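Local atomic coordinates of DNA replication licensing factor MCM related protein (Thermoplasma acidophilum, PDB entry 4ME3), a protein that probably acts as an ATP-driven replicative DNA helicase that binds and unwinds DNA, and is represented here by its N-terminal, zinc-binding region. Residues S31-I34 with N35-H38; V49-R52 with D53-Y57; W59-A62 with G63-V67; I218-D222 with D223-L227. All coordinates share one frame; numbering follows the deposited sequence.

Contact 1. Residues S31-I34 with N35-H38; sequences SDEI and NRIH
Asn35 sits one helical turn after Ser31 and folds back toward it. Its backbone N donates to Ser31 O at 2.9 Å, and its CG lies beside that same N (chi1 -70°), which brings the carboxamide close to the same oxygen. Asn35 ND2 ends 2.9 Å from Ser31 O, but at too poor an angle for a hydrogen bond, so the amide merely lies beside an acceptor that the main chain already uses.

Arg36 also turns back, but over Asp32 and Glu33: a bend at chi3 (-59°) lays its guanidinium on the preceding turn, where one face meets Asp32 O and Glu33 CA, the latter 3.6 Å from NH2. The carboxylate of Glu33 is not in contact with it: Glu33 OE1 stays 5.1 Å from Arg36 NH2, a separation at which attraction would probably be loose.

Ile34 contributes chiefly through its carbonyl, whose O takes the N-H of His38 at 2.8 Å. Its side chain turns inward, and with Ile37 it rests on Leu47 of strand 46-50. Polar groups on one side and isoleucines on the other mark an amphipathic alpha-helix, laid here against a strand of the MCM N-terminal domain.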
ATOM      1  N   SER A  31      15.351   2.593 -14.580  1.00 27.23           N
ATOM      2  CA  SER A  31      14.782   1.864 -15.711  1.00 24.48           C
ATOM      3  C   SER A  31      15.349   0.455 -15.844  1.00 24.19           C
ATOM      4  O   SER A  31      14.609  -0.488 -16.128  1.00 26.20           O
ATOM      5  CB  SER A  31      15.005   2.641 -17.009  1.00 30.35           C
ATOM      6  OG  SER A  31      14.374   3.908 -16.954  1.00 33.62           O
ATOM      7  N   ASP A  32      16.657   0.306 -15.646  1.00 23.81           N
ATOM      8  CA  ASP A  32      17.294  -1.000 -15.768  1.00 26.08           C
ATOM      9  C   ASP A  32      16.771  -1.975 -14.719  1.00 23.75           C
ATOM     10  O   ASP A  32      16.499  -3.136 -15.027  1.00 28.36           O
ATOM     11  CB  ASP A  32      18.817  -0.886 -15.662  1.00 35.22           C
ATOM     12  CG  ASP A  32      19.473  -0.568 -16.995  1.00 42.08           C
ATOM     13  OD1 ASP A  32      18.773  -0.590 -18.030  1.00 40.31           O
ATOM     14  OD2 ASP A  32      20.695  -0.310 -17.009  1.00 39.53           O
ATOM     15  N   GLU A  33      16.633  -1.509 -13.482  1.00 26.46           N
ATOM     16  CA  GLU A  33      16.115  -2.361 -12.419  1.00 22.22           C
ATOM     17  C   GLU A  33      14.672  -2.747 -12.708  1.00 18.16           C
ATOM     18  O   GLU A  33      14.278  -3.901 -12.521  1.00 21.90           O
ATOM     19  CB  GLU A  33      16.205  -1.665 -11.063  1.00 19.03           C
ATOM     20  CG  GLU A  33      15.702  -2.523  -9.911  1.00 24.31           C
ATOM     21  CD  GLU A  33      16.052  -1.949  -8.554  1.00 26.85           C
ATOM     22  OE1 GLU A  33      16.436  -0.762  -8.485  1.00 24.94           O
ATOM     23  OE2 GLU A  33      15.948  -2.689  -7.553  1.00 31.15           O
ATOM     24  N   ILE A  34      13.886  -1.780 -13.169  1.00 14.24           N
ATOM     25  CA  ILE A  34      12.482  -2.026 -13.471  1.00 16.76           C
ATOM     26  C   ILE A  34      12.347  -3.071 -14.573  1.00 21.12           C
ATOM     27  O   ILE A  34      11.487  -3.947 -14.507  1.00 19.43           O
ATOM     28  CB  ILE A  34      11.755  -0.735 -13.882  1.00 17.23           C
ATOM     29  CG1 ILE A  34      11.756   0.264 -12.717  1.00 16.07           C
ATOM     30  CG2 ILE A  34      10.321  -1.047 -14.300  1.00 16.76           C
ATOM     31  CD1 ILE A  34      11.234   1.643 -13.072  1.00 18.87           C
ATOM     32  N   ASN A  35      13.208  -2.987 -15.581  1.00 25.14           N
ATOM     33  CA  ASN A  35      13.177  -3.948 -16.675  1.00 26.77           C
ATOM     34  C   ASN A  35      13.596  -5.348 -16.227  1.00 26.72           C
ATOM     35  O   ASN A  35      13.173  -6.344 -16.815  1.00 32.56           O
ATOM     36  CB  ASN A  35      14.045  -3.462 -17.837  1.00 30.02           C
ATOM     37  CG  ASN A  35      13.443  -2.261 -18.547  1.00 36.44           C
ATOM     38  OD1 ASN A  35      12.229  -2.185 -18.739  1.00 41.66           O
ATOM     39  ND2 ASN A  35      14.289  -1.312 -18.933  1.00 46.05           N
ATOM     40  N   ARG A  36      14.422  -5.427 -15.188  1.00 26.38           N
ATOM     41  CA  ARG A  36      14.763  -6.716 -14.595  1.00 28.31           C
ATOM     42  C   ARG A  36      13.570  -7.296 -13.843  1.00 28.13           C
ATOM     43  O   ARG A  36      13.314  -8.500 -13.898  1.00 27.50           O
ATOM     44  CB  ARG A  36      15.963  -6.592 -13.657  1.00 28.77           C
ATOM     45  CG  ARG A  36      17.300  -6.583 -14.376  1.00 35.84           C
ATOM     46  CD  ARG A  36      18.441  -6.898 -13.430  1.00 42.90           C
ATOM     47  NE  ARG A  36      18.528  -5.940 -12.332  1.00 38.44           N
ATOM     48  CZ  ARG A  36      19.093  -4.741 -12.424  1.00 33.15           C
ATOM     49  NH1 ARG A  36      19.619  -4.331 -13.572  1.00 44.09           N
ATOM     50  NH2 ARG A  36      19.128  -3.944 -11.366  1.00 31.06           N
ATOM     51  N   ILE A  37      12.844  -6.435 -13.137  1.00 24.35           N
ATOM     52  CA  ILE A  37      11.627  -6.851 -12.442  1.00 19.03           C
ATOM     53  C   ILE A  37      10.586  -7.316 -13.453  1.00 22.10           C
ATOM     54  O   ILE A  37       9.860  -8.287 -13.226  1.00 23.60           O
ATOM     55  CB  ILE A  37      11.041  -5.689 -11.618  1.00 17.27           C
ATOM     56  CG1 ILE A  37      12.016  -5.276 -10.514  1.00 24.11           C
ATOM     57  CG2 ILE A  37       9.702  -6.084 -11.017  1.00 23.54           C
ATOM     58  CD1 ILE A  37      11.636  -3.981  -9.820  1.00 18.89           C
ATOM     59  N   HIS A  38      10.519  -6.606 -14.572  1.00 21.40           N
ATOM     60  CA  HIS A  38       9.603  -6.932 -15.657  1.00 20.63           C
ATOM     61  C   HIS A  38       9.706  -8.404 -16.057  1.00 27.51           C
ATOM     62  O   HIS A  38       8.697  -9.059 -16.330  1.00 25.72           O
ATOM     63  CB  HIS A  38       9.909  -6.036 -16.857  1.00 28.08           C
ATOM     64  CG  HIS A  38       9.218  -6.450 -18.118  1.00 32.27           C
ATOM     65  ND1 HIS A  38       8.063  -5.849 -18.564  1.00 38.43           N
ATOM     66  CD2 HIS A  38       9.528  -7.399 -19.034  1.00 40.30           C
ATOM     67  CE1 HIS A  38       7.685  -6.413 -19.698  1.00 33.63           C
ATOM     68  NE2 HIS A  38       8.556  -7.356 -20.005  1.00 42.98           N
TER

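Contact 2. Residues V49-R52 with D53-Y57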
ATOM      1  N   VAL A  49      12.778   2.729  -4.013  1.00 12.93           N
ATOM      2  CA  VAL A  49      13.368   3.969  -4.505  1.00 13.55           C
ATOM      3  C   VAL A  49      14.005   4.723  -3.347  1.00 14.69           C
ATOM      4  O   VAL A  49      13.415   4.846  -2.275  1.00 16.00           O
ATOM      5  CB  VAL A  49      12.315   4.865  -5.185  1.00 19.62           C
ATOM      6  CG1 VAL A  49      12.871   6.253  -5.432  1.00 25.25           C
ATOM      7  CG2 VAL A  49      11.845   4.230  -6.489  1.00 18.50           C
ATOM      8  N   SER A  50      15.213   5.227  -3.566  1.00 11.72           N
ATOM      9  CA  SER A  50      15.951   5.907  -2.509  1.00 12.55           C
ATOM     10  C   SER A  50      15.438   7.325  -2.309  1.00 15.10           C
ATOM     11  O   SER A  50      15.339   8.098  -3.258  1.00 12.21           O
ATOM     12  CB  SER A  50      17.441   5.945  -2.845  1.00 19.09           C
ATOM     13  OG  SER A  50      18.157   6.656  -1.854  1.00 19.03           O
ATOM     14  N   PHE A  51      15.113   7.679  -1.072  1.00 11.97           N
ATOM     15  CA  PHE A  51      14.662   9.033  -0.807  1.00 13.30           C
ATOM     16  C   PHE A  51      15.786  10.029  -1.080  1.00 15.09           C
ATOM     17  O   PHE A  51      15.528  11.188  -1.399  1.00 18.24           O
ATOM     18  CB  PHE A  51      14.156   9.185   0.626  1.00 15.26           C
ATOM     19  CG  PHE A  51      13.456  10.482   0.866  1.00 13.44           C
ATOM     20  CD1 PHE A  51      12.161  10.674   0.410  1.00 13.89           C
ATOM     21  CD2 PHE A  51      14.095  11.522   1.516  1.00 22.09           C
ATOM     22  CE1 PHE A  51      11.511  11.871   0.616  1.00 17.60           C
ATOM     23  CE2 PHE A  51      13.450  12.727   1.720  1.00 23.09           C
ATOM     24  CZ  PHE A  51      12.156  12.899   1.272  1.00 22.10           C
ATOM     25  N   ARG A  52      17.028   9.567  -0.966  1.00 16.56           N
ATOM     26  CA  ARG A  52      18.190  10.400  -1.265  1.00 22.80           C
ATOM     27  C   ARG A  52      18.162  10.840  -2.725  1.00 18.69           C
ATOM     28  O   ARG A  52      18.495  11.983  -3.048  1.00 18.10           O
ATOM     29  CB  ARG A  52      19.489   9.635  -1.004  1.00 25.58           C
ATOM     30  CG  ARG A  52      19.647   9.082   0.405  1.00 33.37           C
ATOM     31  CD  ARG A  52      20.707   7.988   0.424  1.00 39.09           C
ATOM     32  NE  ARG A  52      20.876   7.389   1.747  1.00 48.77           N
ATOM     33  CZ  ARG A  52      21.470   6.219   1.972  1.00 46.05           C
ATOM     34  NH1 ARG A  52      21.952   5.503   0.964  1.00 49.18           N
ATOM     35  NH2 ARG A  52      21.577   5.758   3.210  1.00 53.26           N
ATOM     36  N   ASP A  53      17.785   9.919  -3.607  1.00 14.08           N
ATOM     37  CA  ASP A  53      17.645  10.233  -5.027  1.00 11.94           C
ATOM     38  C   ASP A  53      16.486  11.198  -5.256  1.00 12.66           C
ATOM     39  O   ASP A  53      16.610  12.157  -6.015  1.00 15.38           O
ATOM     40  CB  ASP A  53      17.438   8.957  -5.848  1.00 12.92           C
ATOM     41  CG  ASP A  53      18.688   8.097  -5.925  1.00 16.70           C
ATOM     42  OD1 ASP A  53      19.785   8.608  -5.617  1.00 18.87           O
ATOM     43  OD2 ASP A  53      18.570   6.913  -6.303  1.00 16.26           O
ATOM     44  N   LEU A  54      15.354  10.944  -4.604  1.00 12.30           N
ATOM     45  CA  LEU A  54      14.188  11.810  -4.754  1.00 10.58           C
ATOM     46  C   LEU A  54      14.492  13.246  -4.331  1.00 13.13           C
ATOM     47  O   LEU A  54      14.122  14.196  -5.020  1.00 16.28           O
ATOM     48  CB  LEU A  54      13.005  11.261  -3.949  1.00 12.13           C
ATOM     49  CG  LEU A  54      12.357   9.997  -4.520  1.00 11.43           C
ATOM     50  CD1 LEU A  54      11.469   9.323  -3.476  1.00 15.02           C
ATOM     51  CD2 LEU A  54      11.550  10.311  -5.777  1.00 10.69           C
ATOM     52  N   GLU A  55      15.157  13.404  -3.190  1.00 15.78           N
ATOM     53  CA  GLU A  55      15.536  14.734  -2.709  1.00 17.65           C
ATOM     54  C   GLU A  55      16.451  15.448  -3.703  1.00 19.50           C
ATOM     55  O   GLU A  55      16.292  16.644  -3.962  1.00 18.22           O
ATOM     56  CB  GLU A  55      16.237  14.635  -1.353  1.00 21.52           C
ATOM     57  CG  GLU A  55      15.413  15.174  -0.194  1.00 43.87           C
ATOM     58  CD  GLU A  55      16.119  15.030   1.140  1.00 44.34           C
ATOM     59  OE1 GLU A  55      17.095  14.252   1.220  1.00 44.72           O
ATOM     60  OE2 GLU A  55      15.697  15.695   2.108  1.00 52.60           O
ATOM     61  N   ASP A  56      17.408  14.708  -4.250  1.00 18.81           N
ATOM     62  CA  ASP A  56      18.357  15.257  -5.214  1.00 16.42           C
ATOM     63  C   ASP A  56      17.647  15.688  -6.494  1.00 21.62           C
ATOM     64  O   ASP A  56      18.047  16.650  -7.154  1.00 18.34           O
ATOM     65  CB  ASP A  56      19.422  14.213  -5.544  1.00 18.99           C
ATOM     66  CG  ASP A  56      20.629  14.810  -6.226  1.00 29.14           C
ATOM     67  OD1 ASP A  56      21.388  15.537  -5.547  1.00 23.13           O
ATOM     68  OD2 ASP A  56      20.826  14.547  -7.432  1.00 20.91           O
ATOM     69  N   TYR A  57      16.589  14.960  -6.832  1.00 15.70           N
ATOM     70  CA  TYR A  57      15.819  15.192  -8.048  1.00 15.56           C
ATOM     71  C   TYR A  57      15.009  16.480  -7.966  1.00 19.65           C
ATOM     72  O   TYR A  57      15.102  17.348  -8.833  1.00 16.24           O
ATOM     73  CB  TYR A  57      14.896  13.992  -8.277  1.00 13.03           C
ATOM     74  CG  TYR A  57      13.841  14.173  -9.340  1.00 12.62           C
ATOM     75  CD1 TYR A  57      14.180  14.546 -10.634  1.00 13.34           C
ATOM     76  CD2 TYR A  57      12.503  13.937  -9.055  1.00 14.66           C
ATOM     77  CE1 TYR A  57      13.216  14.695 -11.605  1.00 15.71           C
ATOM     78  CE2 TYR A  57      11.532  14.084 -10.021  1.00 13.26           C
ATOM     79  CZ  TYR A  57      11.895  14.463 -11.294  1.00 14.76           C
ATOM     80  OH  TYR A  57      10.935  14.605 -12.267  1.00 16.34           O
TER
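Leu54 packs across Val49 and Phe51 at the tight side of this strand-to-helix junction. Val49 CG1 lies 3.9 Å from Leu54 CG, the two side chains crossing at about a right angle, while Phe51 CD1 approaches Leu54 CD1 to 4.2 Å. Glu55 closes the other end of the ring: its extended chain sets CD 3.6 Å from Phe51 CE2, with the carboxylate plane turned 47° from the ring. With CG of Phe51 anti to the backbone N (chi1 -169°), the ring can reach both residues of the next turn.

The turn itself is an N-terminal helix cap. Ser50, the N-cap residue, accepts a weak bond at OG from Arg52 N (3.2 Å), and its carbonyl O takes Leu54 N at 3.1 Å. Ser50 OG is also bonded to Asp102, which ties the cap to the segment following strand 97-101.

Were Glu55 shortened to alanine, Phe51 CE2 would probably lose the carboxylate and CG that pack on it, and Lys106 its long, weak ionic partner.

Toward solvent the contact thins. Asp56 meets Arg52 mainly through the backbone, N to Arg52 O at 3.2 Å, and the two side chains diverge: Arg52 extends to a salt bridge with Glu104, Asp56 to the hydroxyl of Tyr28.

Contact 3. Residues W59-A62 with G63-V67; sequences WQFA and GSILV
Gly63 opens the second half of this helix by donating its N to Trp59 O at 2.9 Å. A beta carbon at this position would sit tightly against that same oxygen.

Ser64 follows with a double grip on one acceptor. Its N and its OG each lie 2.9 Å from Gln60 O, and both donate to it, reaching the carbonyl from opposite faces of its plane. The hydroxyl can do this because chi1 of -68° places OG beside the backbone N, pointing back up the helix.

Ile65 is the apolar centre of the contact. Its N bonds to Phe61 O at 3.1 Å, and CG1 swings back over that turn so that CD1 lies above one face of the Phe61 ring. This CH-pi contact measures 4.2 Å from CD1 to the ring centroid, 25° off the normal, and Trp21 meets the same ring edge-to-face.

Leu66 adds a weak bond from its N to Ala62 O at 3.4 Å, and its side chain touches Phe51. A serine hydroxyl bonded to the carbonyl four residues earlier is familiar in alpha-helices; the Phe61-Ile65 pair packs against helices 14-27 and 51-57, within the helical part of the MCM N-terminal domain.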
ATOM      1  N   TRP A  59      13.356  18.616  -4.451  1.00 24.47           N
ATOM      2  CA  TRP A  59      13.095  18.492  -3.021  1.00 26.08           C
ATOM      3  C   TRP A  59      11.644  18.820  -2.671  1.00 25.78           C
ATOM      4  O   TRP A  59      11.133  18.355  -1.653  1.00 23.32           O
ATOM      5  CB  TRP A  59      14.092  19.304  -2.184  1.00 41.02           C
ATOM      6  CG  TRP A  59      13.890  20.780  -2.197  1.00 37.18           C
ATOM      7  CD1 TRP A  59      14.436  21.677  -3.071  1.00 52.49           C
ATOM      8  CD2 TRP A  59      13.105  21.545  -1.275  1.00 44.59           C
ATOM      9  NE1 TRP A  59      14.032  22.951  -2.754  1.00 50.83           N
ATOM     10  CE2 TRP A  59      13.214  22.897  -1.655  1.00 60.35           C
ATOM     11  CE3 TRP A  59      12.317  21.218  -0.168  1.00 47.66           C
ATOM     12  CZ2 TRP A  59      12.561  23.923  -0.968  1.00 58.77           C
ATOM     13  CZ3 TRP A  59      11.669  22.236   0.513  1.00 50.95           C
ATOM     14  CH2 TRP A  59      11.797  23.571   0.110  1.00 58.87           C
ATOM     15  N   GLN A  60      10.974  19.589  -3.526  1.00 23.91           N
ATOM     16  CA  GLN A  60       9.542  19.839  -3.368  1.00 24.39           C
ATOM     17  C   GLN A  60       8.753  18.554  -3.595  1.00 22.80           C
ATOM     18  O   GLN A  60       7.828  18.233  -2.849  1.00 18.55           O
ATOM     19  CB  GLN A  60       9.058  20.901  -4.357  1.00 32.72           C
ATOM     20  CG  GLN A  60       8.609  22.204  -3.709  1.00 49.39           C
ATOM     21  CD  GLN A  60       9.746  22.961  -3.046  1.00 58.44           C
ATOM     22  OE1 GLN A  60       9.610  23.445  -1.921  1.00 63.37           O
ATOM     23  NE2 GLN A  60      10.868  23.082  -3.748  1.00 65.32           N
ATOM     24  N   PHE A  61       9.122  17.834  -4.647  1.00 16.97           N
ATOM     25  CA  PHE A  61       8.499  16.559  -4.980  1.00 17.07           C
ATOM     26  C   PHE A  61       8.752  15.561  -3.859  1.00 13.89           C
ATOM     27  O   PHE A  61       7.838  14.859  -3.420  1.00 15.75           O
ATOM     28  CB  PHE A  61       9.076  16.046  -6.300  1.00 15.46           C
ATOM     29  CG  PHE A  61       8.475  14.755  -6.784  1.00 12.97           C
ATOM     30  CD1 PHE A  61       7.138  14.677  -7.132  1.00 16.66           C
ATOM     31  CD2 PHE A  61       9.265  13.626  -6.929  1.00 15.85           C
ATOM     32  CE1 PHE A  61       6.593  13.490  -7.597  1.00 16.03           C
ATOM     33  CE2 PHE A  61       8.730  12.438  -7.395  1.00 12.88           C
ATOM     34  CZ  PHE A  61       7.389  12.370  -7.730  1.00 13.02           C
ATOM     35  N   ALA A  62       9.996  15.506  -3.390  1.00 14.72           N
ATOM     36  CA  ALA A  62      10.360  14.615  -2.292  1.00 14.42           C
ATOM     37  C   ALA A  62       9.526  14.919  -1.046  1.00 15.80           C
ATOM     38  O   ALA A  62       8.974  14.015  -0.419  1.00 14.73           O
ATOM     39  CB  ALA A  62      11.840  14.739  -1.983  1.00 14.97           C
ATOM     40  N   GLY A  63       9.435  16.196  -0.694  1.00 17.69           N
ATOM     41  CA  GLY A  63       8.664  16.612   0.465  1.00 15.62           C
ATOM     42  C   GLY A  63       7.186  16.301   0.337  1.00 15.78           C
ATOM     43  O   GLY A  63       6.526  15.966   1.324  1.00 18.26           O
ATOM     44  N   SER A  64       6.656  16.420  -0.878  1.00 15.43           N
ATOM     45  CA  SER A  64       5.248  16.145  -1.128  1.00 14.38           C
ATOM     46  C   SER A  64       4.936  14.666  -0.923  1.00 16.08           C
ATOM     47  O   SER A  64       3.838  14.312  -0.486  1.00 16.20           O
ATOM     48  CB  SER A  64       4.860  16.563  -2.546  1.00 16.86           C
ATOM     49  OG  SER A  64       4.905  17.971  -2.695  1.00 23.55           O
ATOM     50  N   ILE A  65       5.897  13.807  -1.256  1.00 12.31           N
ATOM     51  CA  ILE A  65       5.748  12.371  -1.021  1.00 10.17           C
ATOM     52  C   ILE A  65       5.589  12.080   0.474  1.00 14.77           C
ATOM     53  O   ILE A  65       4.807  11.214   0.861  1.00 14.80           O
ATOM     54  CB  ILE A  65       6.941  11.578  -1.592  1.00 15.72           C
ATOM     55  CG1 ILE A  65       6.955  11.691  -3.119  1.00 15.33           C
ATOM     56  CG2 ILE A  65       6.857  10.117  -1.176  1.00 18.79           C
ATOM     57  CD1 ILE A  65       8.209  11.151  -3.778  1.00 14.16           C
ATOM     58  N   LEU A  66       6.314  12.809   1.316  1.00 12.78           N
ATOM     59  CA  LEU A  66       6.207  12.611   2.758  1.00 16.45           C
ATOM     60  C   LEU A  66       4.859  13.088   3.299  1.00 17.83           C
ATOM     61  O   LEU A  66       4.343  12.533   4.270  1.00 13.95           O
ATOM     62  CB  LEU A  66       7.344  13.329   3.485  1.00 18.25           C
ATOM     63  CG  LEU A  66       8.755  12.867   3.114  1.00 15.99           C
ATOM     64  CD1 LEU A  66       9.791  13.651   3.895  1.00 22.25           C
ATOM     65  CD2 LEU A  66       8.913  11.377   3.353  1.00 20.33           C
ATOM     66  N   VAL A  67       4.285  14.107   2.666  1.00 13.08           N
ATOM     67  CA  VAL A  67       3.015  14.672   3.121  1.00 12.51           C
ATOM     68  C   VAL A  67       1.801  13.909   2.595  1.00 13.39           C
ATOM     69  O   VAL A  67       0.805  13.755   3.306  1.00 14.40           O
ATOM     70  CB  VAL A  67       2.882  16.150   2.693  1.00 15.30           C
ATOM     71  CG1 VAL A  67       1.492  16.676   3.020  1.00 20.74           C
ATOM     72  CG2 VAL A  67       3.946  16.994   3.366  1.00 21.63           C
TER

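Contact 4. Residues I218-D222 with D223-L227; sequences IITED and DLAGL
Backbone hydrogen bonds fold Glu221 to Ala225 into two overlapping turns where strand 215-221 ends. Leu224 N donates to Glu221 O at 3.0 Å, closing a type II' turn in which Asp222 has a positive phi (55°), unusual for a residue with a side chain. Ala225 N then reaches Asp222 O at 3.1 Å and closes a type I turn.

Van der Waals and water contacts fill the inside of the bend. Thr220 CB rests 3.5 Å from Leu224 O, and Thr220 OG1 lies 3.5 Å from Ala225 CA. A water bonds to Leu224 O and to Leu227 N, each at 2.9 Å, and sits at a longer 3.3 Å from Thr220 OG1, whose stronger partner is Gln196 O.

Charges occupy the outer corner. Asp222 OD2 and Asp223 OD1 are only 3.9 Å apart, their carboxylate planes 86° to each other. Each has its own cation, Arg45 for Asp222 and Arg99 for Asp223, and Asp222 also accepts from Asn97. With a leucine at Asp222, Arg45 is likely to be left without its salt-bridge mate and Asn97 without this acceptor.

Two neighbouring acids would probably repel each other if left alone; matched to two arginines, they tie the turn after strand 215-221 to Arg45, just ahead of strand 46-50, and to Arg99 of strand 97-101, so that the OB domain is salt-bridged to the N-terminal part of the chain.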
ATOM      1  N   ILE A 218       1.548  -2.300  13.537  1.00 12.46           N
ATOM      2  CA  ILE A 218       2.030  -2.094  12.188  1.00 10.68           C
ATOM      3  C   ILE A 218       1.336  -3.110  11.303  1.00 13.95           C
ATOM      4  O   ILE A 218       1.236  -4.286  11.662  1.00 11.42           O
ATOM      5  CB  ILE A 218       3.546  -2.324  12.099  1.00 10.75           C
ATOM      6  CG1 ILE A 218       4.281  -1.435  13.106  1.00 19.51           C
ATOM      7  CG2 ILE A 218       4.045  -2.047  10.690  1.00 12.09           C
ATOM      8  CD1 ILE A 218       5.621  -1.972  13.501  1.00 29.27           C
ATOM      9  N   ILE A 219       0.834  -2.653  10.162  1.00 12.01           N
ATOM     10  CA  ILE A 219       0.285  -3.547   9.155  1.00 10.76           C
ATOM     11  C   ILE A 219       1.371  -3.802   8.120  1.00 12.70           C
ATOM     12  O   ILE A 219       1.872  -2.871   7.499  1.00 11.65           O
ATOM     13  CB  ILE A 219      -0.952  -2.943   8.459  1.00 14.59           C
ATOM     14  CG1 ILE A 219      -2.071  -2.682   9.472  1.00 16.31           C
ATOM     15  CG2 ILE A 219      -1.455  -3.865   7.355  1.00 16.33           C
ATOM     16  CD1 ILE A 219      -2.495  -3.892  10.262  1.00 28.34           C
ATOM     17  N   THR A 220       1.750  -5.065   7.952  1.00 12.75           N
ATOM     18  CA  THR A 220       2.722  -5.439   6.934  1.00 13.30           C
ATOM     19  C   THR A 220       2.022  -6.276   5.873  1.00 18.41           C
ATOM     20  O   THR A 220       1.351  -7.253   6.194  1.00 14.25           O
ATOM     21  CB  THR A 220       3.902  -6.235   7.527  1.00 13.20           C
ATOM     22  OG1 THR A 220       3.427  -7.455   8.117  1.00 14.12           O
ATOM     23  CG2 THR A 220       4.623  -5.411   8.581  1.00 11.63           C
ATOM     24  N   GLU A 221       2.165  -5.884   4.611  1.00 13.10           N
ATOM     25  CA  GLU A 221       1.454  -6.558   3.531  1.00 12.60           C
ATOM     26  C   GLU A 221       2.396  -7.109   2.474  1.00 11.75           C
ATOM     27  O   GLU A 221       3.510  -6.612   2.288  1.00 12.35           O
ATOM     28  CB  GLU A 221       0.461  -5.607   2.860  1.00 15.76           C
ATOM     29  CG  GLU A 221      -0.709  -5.192   3.733  1.00 18.72           C
ATOM     30  CD  GLU A 221      -1.795  -4.490   2.940  1.00 24.38           C
ATOM     31  OE1 GLU A 221      -1.489  -3.966   1.847  1.00 23.20           O
ATOM     32  OE2 GLU A 221      -2.952  -4.464   3.404  1.00 24.01           O
ATOM     33  N   ASP A 222       1.921  -8.144   1.787  1.00 13.42           N
ATOM     34  CA  ASP A 222       2.609  -8.720   0.638  1.00 12.05           C
ATOM     35  C   ASP A 222       4.047  -9.114   0.992  1.00 13.63           C
ATOM     36  O   ASP A 222       4.259  -9.945   1.877  1.00 14.20           O
ATOM     37  CB  ASP A 222       2.530  -7.744  -0.544  1.00 11.80           C
ATOM     38  CG  ASP A 222       2.702  -8.426  -1.888  1.00 29.61           C
ATOM     39  OD1 ASP A 222       2.819  -9.671  -1.924  1.00 18.97           O
ATOM     40  OD2 ASP A 222       2.691  -7.713  -2.915  1.00 25.20           O
ATOM     41  N   ASP A 223       5.028  -8.528   0.311  1.00 14.22           N
ATOM     42  CA  ASP A 223       6.427  -8.891   0.512  1.00 15.57           C
ATOM     43  C   ASP A 223       6.951  -8.556   1.907  1.00 11.43           C
ATOM     44  O   ASP A 223       8.002  -9.054   2.310  1.00 12.33           O
ATOM     45  CB  ASP A 223       7.314  -8.218  -0.547  1.00 17.89           C
ATOM     46  CG  ASP A 223       6.985  -6.745  -0.745  1.00 21.46           C
ATOM     47  OD1 ASP A 223       5.797  -6.423  -0.954  1.00 20.07           O
ATOM     48  OD2 ASP A 223       7.912  -5.908  -0.700  1.00 22.49           O
ATOM     49  N   LEU A 224       6.227  -7.715   2.642  1.00 11.40           N
ATOM     50  CA  LEU A 224       6.648  -7.334   3.986  1.00 11.32           C
ATOM     51  C   LEU A 224       6.026  -8.207   5.077  1.00 12.98           C
ATOM     52  O   LEU A 224       6.457  -8.158   6.227  1.00 10.10           O
ATOM     53  CB  LEU A 224       6.324  -5.858   4.248  1.00 12.30           C
ATOM     54  CG  LEU A 224       7.062  -4.857   3.355  1.00 17.01           C
ATOM     55  CD1 LEU A 224       6.753  -3.431   3.791  1.00 16.17           C
ATOM     56  CD2 LEU A 224       8.559  -5.119   3.370  1.00 16.18           C
ATOM     57  N   ALA A 225       5.024  -9.010   4.730  1.00 11.64           N
ATOM     58  CA  ALA A 225       4.396  -9.884   5.719  1.00 10.85           C
ATOM     59  C   ALA A 225       5.294 -11.072   6.055  1.00 11.65           C
ATOM     60  O   ALA A 225       6.007 -11.582   5.196  1.00 11.82           O
ATOM     61  CB  ALA A 225       3.042 -10.368   5.218  1.00 13.29           C
ATOM     62  N   GLY A 226       5.253 -11.504   7.310  1.00 10.69           N
ATOM     63  CA  GLY A 226       5.965 -12.692   7.740  1.00 11.37           C
ATOM     64  C   GLY A 226       7.440 -12.472   8.018  1.00 16.54           C
ATOM     65  O   GLY A 226       8.218 -13.421   7.990  1.00 19.37           O
ATOM     66  N   LEU A 227       7.821 -11.230   8.297  1.00 12.11           N
ATOM     67  CA  LEU A 227       9.225 -10.885   8.511  1.00 15.06           C
ATOM     68  C   LEU A 227       9.555 -10.577   9.969  1.00 20.11           C
ATOM     69  O   LEU A 227      10.706 -10.705  10.384  1.00 18.61           O
ATOM     70  CB  LEU A 227       9.609  -9.674   7.657  1.00 16.59           C
ATOM     71  CG  LEU A 227       9.546  -9.849   6.138  1.00 17.60           C
ATOM     72  CD1 LEU A 227       9.939  -8.551   5.440  1.00 20.09           C
ATOM     73  CD2 LEU A 227      10.434 -10.992   5.687  1.00 20.85           C
TER
HETATM   74  O   HOH W   1       6.258  -8.848   8.995  1.00 16.00           O

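Overall arrangement
Contacts 1, 2 and 3 follow one another through the MCM N-terminal domain, and contact 4 belongs to the OB domain. Contacts 2 and 3 form one packed unit, their centres about 10 Å apart: Leu54 CD1 meets Ile65 CD1 at 3.7 Å, and Phe51 CZ meets Leu66 CD1 at 3.6 Å. Contact 1 is separate, about 18 Å from contact 2 between centres. Strand 46-50 connects the set, since it supports contact 1, runs into contact 2 and touches Asp223 and Leu224 of contact 4, although contacts 2 and 4 remain about 10 Å apart at their nearest atoms. All four lie away from the zinc ion held by Cys147, Cys150, Cys169 and Cys172.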